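Local coordinates for minor capsid protein (PDB 6G42) that probably forms the five-subunit penton that closes the vertices of the mavirus capsid, at residues F56-I61 against S202-E207. Residues are numbered along the deposited sequence; the frame is centred on the assembly and turned at random. Where two conformers were deposited one is given.
Sequences FHLHKI and SHIVIE
The Phe56 ring meets the methyl end of Ile206 obliquely, CD2 lying 4.1 Å from Ile206 CD1, while the ring of Phe253 inclines to it by about 35°. Two further rings on the same strand serve other surfaces: His59 CB lies over one face of the His57 ring, 3.9 Å from its plane and nearer the edge than the middle, and His59 carries Lys60 CG 4.0 Å above the centre of one of its own faces. The His59 ring also stacks with Tyr282 of a second subunit, and Tyr282 OH of that subunit and His57 NE2 share a hydrogen bond.

Phe56 and Ile206 pass alongside in opposite senses. The phenyl CG is set between the backbone N and the carbonyl carbon (chi1 69°), whereas Ile206 CG1 lies beside the backbone N (chi1 -64°), anti to the carbonyl carbon, and its extended chain carries CD1 toward the ring. Next along, the branches Leu58 CD1 and Ile204 CG2 approach to 4.2 Å.

This is the interior of a jelly-roll sandwich, in which strands 49-62 and 201-207 belong to separate sheets. With Phe56 CA and Ile206 CA 9.9 Å apart, no hydrogen bond joins the two segments, and the contact is made by apolar side chains. Phe277 touches both Leu58 and Ile206, and Ile251 also packs on Ile204, extending this core. Strand alternation divides the labour: Phe56 and Leu58 turn inward, while His57 and His59 meet the second subunit of the pentamer.

A G1 beta bulge at Lys60 and Ile61 accompanies a bend in the chain. At the classic beta bulge of Ser202 and His203, Ser202 OG and His203 ND1 share a 3.0 Å hydrogen bond.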
ATOM      1  N   PHE C  56      -3.081  19.466  -7.995  1.00 47.12           N
ATOM      2  CA  PHE C  56      -2.292  19.911  -9.144  1.00 45.98           C
ATOM      3  C   PHE C  56      -1.642  18.738  -9.879  1.00 45.66           C
ATOM      4  O   PHE C  56      -1.592  17.618  -9.364  1.00 43.76           O
ATOM      5  CB  PHE C  56      -1.274  21.013  -8.775  1.00 44.40           C
ATOM      6  CG  PHE C  56      -0.125  20.562  -7.909  1.00 43.42           C
ATOM      7  CD1 PHE C  56       0.972  19.901  -8.459  1.00 43.71           C
ATOM      8  CD2 PHE C  56      -0.098  20.874  -6.555  1.00 43.82           C
ATOM      9  CE1 PHE C  56       2.041  19.511  -7.665  1.00 43.92           C
ATOM     10  CE2 PHE C  56       0.973  20.495  -5.757  1.00 43.95           C
ATOM     11  CZ  PHE C  56       2.045  19.813  -6.311  1.00 43.56           C
ATOM     12  N   HIS C  57      -1.169  19.020 -11.091  1.00 45.87           N
ATOM     13  CA  HIS C  57      -0.474  18.037 -11.924  1.00 46.22           C
ATOM     14  C   HIS C  57       0.631  18.715 -12.736  1.00 46.54           C
ATOM     15  O   HIS C  57       0.355  19.583 -13.551  1.00 50.04           O
ATOM     16  CB  HIS C  57      -1.478  17.329 -12.837  1.00 46.03           C
ATOM     17  CG  HIS C  57      -0.957  16.083 -13.493  1.00 45.14           C
ATOM     18  ND1 HIS C  57       0.123  15.367 -13.024  1.00 45.96           N
ATOM     19  CD2 HIS C  57      -1.406  15.405 -14.572  1.00 45.10           C
ATOM     20  CE1 HIS C  57       0.324  14.316 -13.796  1.00 44.17           C
ATOM     21  NE2 HIS C  57      -0.591  14.315 -14.743  1.00 43.86           N
ATOM     22  N   LEU C  58       1.878  18.335 -12.478  1.00 45.82           N
ATOM     23  CA  LEU C  58       3.035  18.881 -13.186  1.00 45.08           C
ATOM     24  C   LEU C  58       3.441  17.848 -14.230  1.00 45.06           C
ATOM     25  O   LEU C  58       4.299  16.994 -13.992  1.00 42.87           O
ATOM     26  CB  LEU C  58       4.186  19.181 -12.213  1.00 44.91           C
ATOM     27  CG  LEU C  58       3.804  19.852 -10.887  1.00 45.89           C
ATOM     28  CD1 LEU C  58       5.041  20.065 -10.032  1.00 45.70           C
ATOM     29  CD2 LEU C  58       3.066  21.168 -11.089  1.00 46.27           C
ATOM     30  N   HIS C  59       2.788  17.922 -15.386  1.00 45.10           N
ATOM     31  CA  HIS C  59       2.907  16.877 -16.399  1.00 46.49           C
ATOM     32  C   HIS C  59       3.964  17.164 -17.451  1.00 45.67           C
ATOM     33  O   HIS C  59       3.832  18.101 -18.222  1.00 45.07           O
ATOM     34  CB  HIS C  59       1.556  16.677 -17.069  1.00 48.00           C
ATOM     35  CG  HIS C  59       1.466  15.430 -17.876  1.00 48.47           C
ATOM     36  ND1 HIS C  59       1.920  14.215 -17.417  1.00 49.00           N
ATOM     37  CD2 HIS C  59       0.961  15.207 -19.110  1.00 48.72           C
ATOM     38  CE1 HIS C  59       1.703  13.295 -18.339  1.00 50.24           C
ATOM     39  NE2 HIS C  59       1.117  13.871 -19.373  1.00 50.47           N
ATOM     40  N   LYS C  60       4.977  16.296 -17.494  1.00 46.55           N
ATOM     41  CA  LYS C  60       6.154  16.438 -18.353  1.00 48.57           C
ATOM     42  C   LYS C  60       6.996  17.672 -18.016  1.00 50.65           C
ATOM     43  O   LYS C  60       6.983  18.696 -18.717  1.00 51.12           O
ATOM     44  CB  LYS C  60       5.797  16.368 -19.836  1.00 49.89           C
ATOM     45  CG  LYS C  60       4.913  15.181 -20.141  1.00 50.65           C
ATOM     46  CD  LYS C  60       4.700  15.000 -21.622  1.00 50.40           C
ATOM     47  CE  LYS C  60       3.564  14.031 -21.859  1.00 49.69           C
ATOM     48  NZ  LYS C  60       3.453  13.718 -23.303  1.00 50.25           N
ATOM     49  N   ILE C  61       7.727  17.525 -16.915  1.00 50.36           N
ATOM     50  CA  ILE C  61       8.722  18.490 -16.454  1.00 50.80           C
ATOM     51  C   ILE C  61      10.048  17.777 -16.239  1.00 51.86           C
ATOM     52  O   ILE C  61      10.105  16.545 -16.277  1.00 50.26           O
ATOM     53  CB  ILE C  61       8.308  19.130 -15.123  1.00 51.65           C
ATOM     54  CG1 ILE C  61       8.179  18.060 -14.032  1.00 51.86           C
ATOM     55  CG2 ILE C  61       6.997  19.881 -15.294  1.00 52.05           C
ATOM     56  CD1 ILE C  61       8.168  18.635 -12.646  1.00 53.05           C
ATOM     57  N   SER C 202      13.843  19.171  -2.048  1.00 46.86           N
ATOM     58  CA  SER C 202      13.101  18.952  -0.805  1.00 44.91           C
ATOM     59  C   SER C 202      11.594  19.123  -0.989  1.00 43.09           C
ATOM     60  O   SER C 202      10.835  18.174  -0.797  1.00 41.98           O
ATOM     61  CB  SER C 202      13.601  19.911   0.273  1.00 44.80           C
ATOM     62  OG  SER C 202      12.742  19.911   1.401  1.00 44.06           O
ATOM     63  N   HIS C 203      11.188  20.334  -1.366  0.50 43.14           N
ATOM     64  CA  HIS C 203       9.776  20.718  -1.485  0.50 43.54           C
ATOM     65  C   HIS C 203       9.510  21.414  -2.820  0.50 43.47           C
ATOM     66  O   HIS C 203      10.434  21.945  -3.438  0.50 43.34           O
ATOM     67  CB  HIS C 203       9.386  21.670  -0.348  0.50 43.63           C
ATOM     68  CG  HIS C 203       8.988  20.986   0.927  0.50 43.80           C
ATOM     69  ND1 HIS C 203       9.884  20.687   1.930  0.50 43.07           N
ATOM     70  CD2 HIS C 203       7.777  20.579   1.374  0.50 43.92           C
ATOM     71  CE1 HIS C 203       9.244  20.112   2.933  0.50 43.04           C
ATOM     72  NE2 HIS C 203       7.965  20.032   2.620  0.50 43.10           N
ATOM     73  N   ILE C 204       8.250  21.380  -3.258  1.00 43.70           N
ATOM     74  CA  ILE C 204       7.765  22.150  -4.412  1.00 42.72           C
ATOM     75  C   ILE C 204       6.542  22.897  -3.901  1.00 43.20           C
ATOM     76  O   ILE C 204       5.615  22.290  -3.363  1.00 39.80           O
ATOM     77  CB  ILE C 204       7.360  21.256  -5.608  1.00 42.93           C
ATOM     78  CG1 ILE C 204       8.585  20.525  -6.174  1.00 42.27           C
ATOM     79  CG2 ILE C 204       6.694  22.089  -6.706  1.00 43.15           C
ATOM     80  CD1 ILE C 204       8.259  19.434  -7.173  1.00 41.43           C
ATOM     81  N   VAL C 205       6.547  24.208  -4.109  1.00 45.35           N
ATOM     82  CA  VAL C 205       5.604  25.123  -3.483  1.00 46.53           C
ATOM     83  C   VAL C 205       4.873  25.909  -4.561  1.00 47.71           C
ATOM     84  O   VAL C 205       5.438  26.190  -5.615  1.00 48.01           O
ATOM     85  CB  VAL C 205       6.373  26.104  -2.565  1.00 48.39           C
ATOM     86  CG1 VAL C 205       5.517  27.290  -2.134  1.00 50.02           C
ATOM     87  CG2 VAL C 205       6.916  25.377  -1.343  1.00 48.02           C
ATOM     88  N   ILE C 206       3.616  26.251  -4.282  1.00 50.76           N
ATOM     89  CA  ILE C 206       2.868  27.265  -5.034  1.00 52.24           C
ATOM     90  C   ILE C 206       2.834  28.542  -4.189  1.00 55.16           C
ATOM     91  O   ILE C 206       2.361  28.511  -3.050  1.00 53.55           O
ATOM     92  CB  ILE C 206       1.421  26.816  -5.327  1.00 51.54           C
ATOM     93  CG1 ILE C 206       1.427  25.586  -6.239  1.00 51.65           C
ATOM     94  CG2 ILE C 206       0.622  27.949  -5.972  1.00 51.75           C
ATOM     95  CD1 ILE C 206       0.071  24.937  -6.437  1.00 51.78           C
ATOM     96  N   GLU C 207       3.327  29.646  -4.758  1.00 58.94           N
ATOM     97  CA  GLU C 207       3.319  30.972  -4.101  1.00 59.82           C
ATOM     98  C   GLU C 207       2.653  32.063  -4.953  1.00 59.74           C
ATOM     99  O   GLU C 207       2.432  31.886  -6.157  1.00 57.43           O
ATOM    100  CB  GLU C 207       4.738  31.391  -3.666  1.00 60.31           C
ATOM    101  CG  GLU C 207       5.839  31.271  -4.713  1.00 60.24           C
ATOM    102  CD  GLU C 207       7.233  31.534  -4.151  1.00 61.84           C
ATOM    103  OE1 GLU C 207       7.502  31.220  -2.969  1.00 64.30           O
ATOM    104  OE2 GLU C 207       8.085  32.046  -4.901  1.00 63.33           O
TER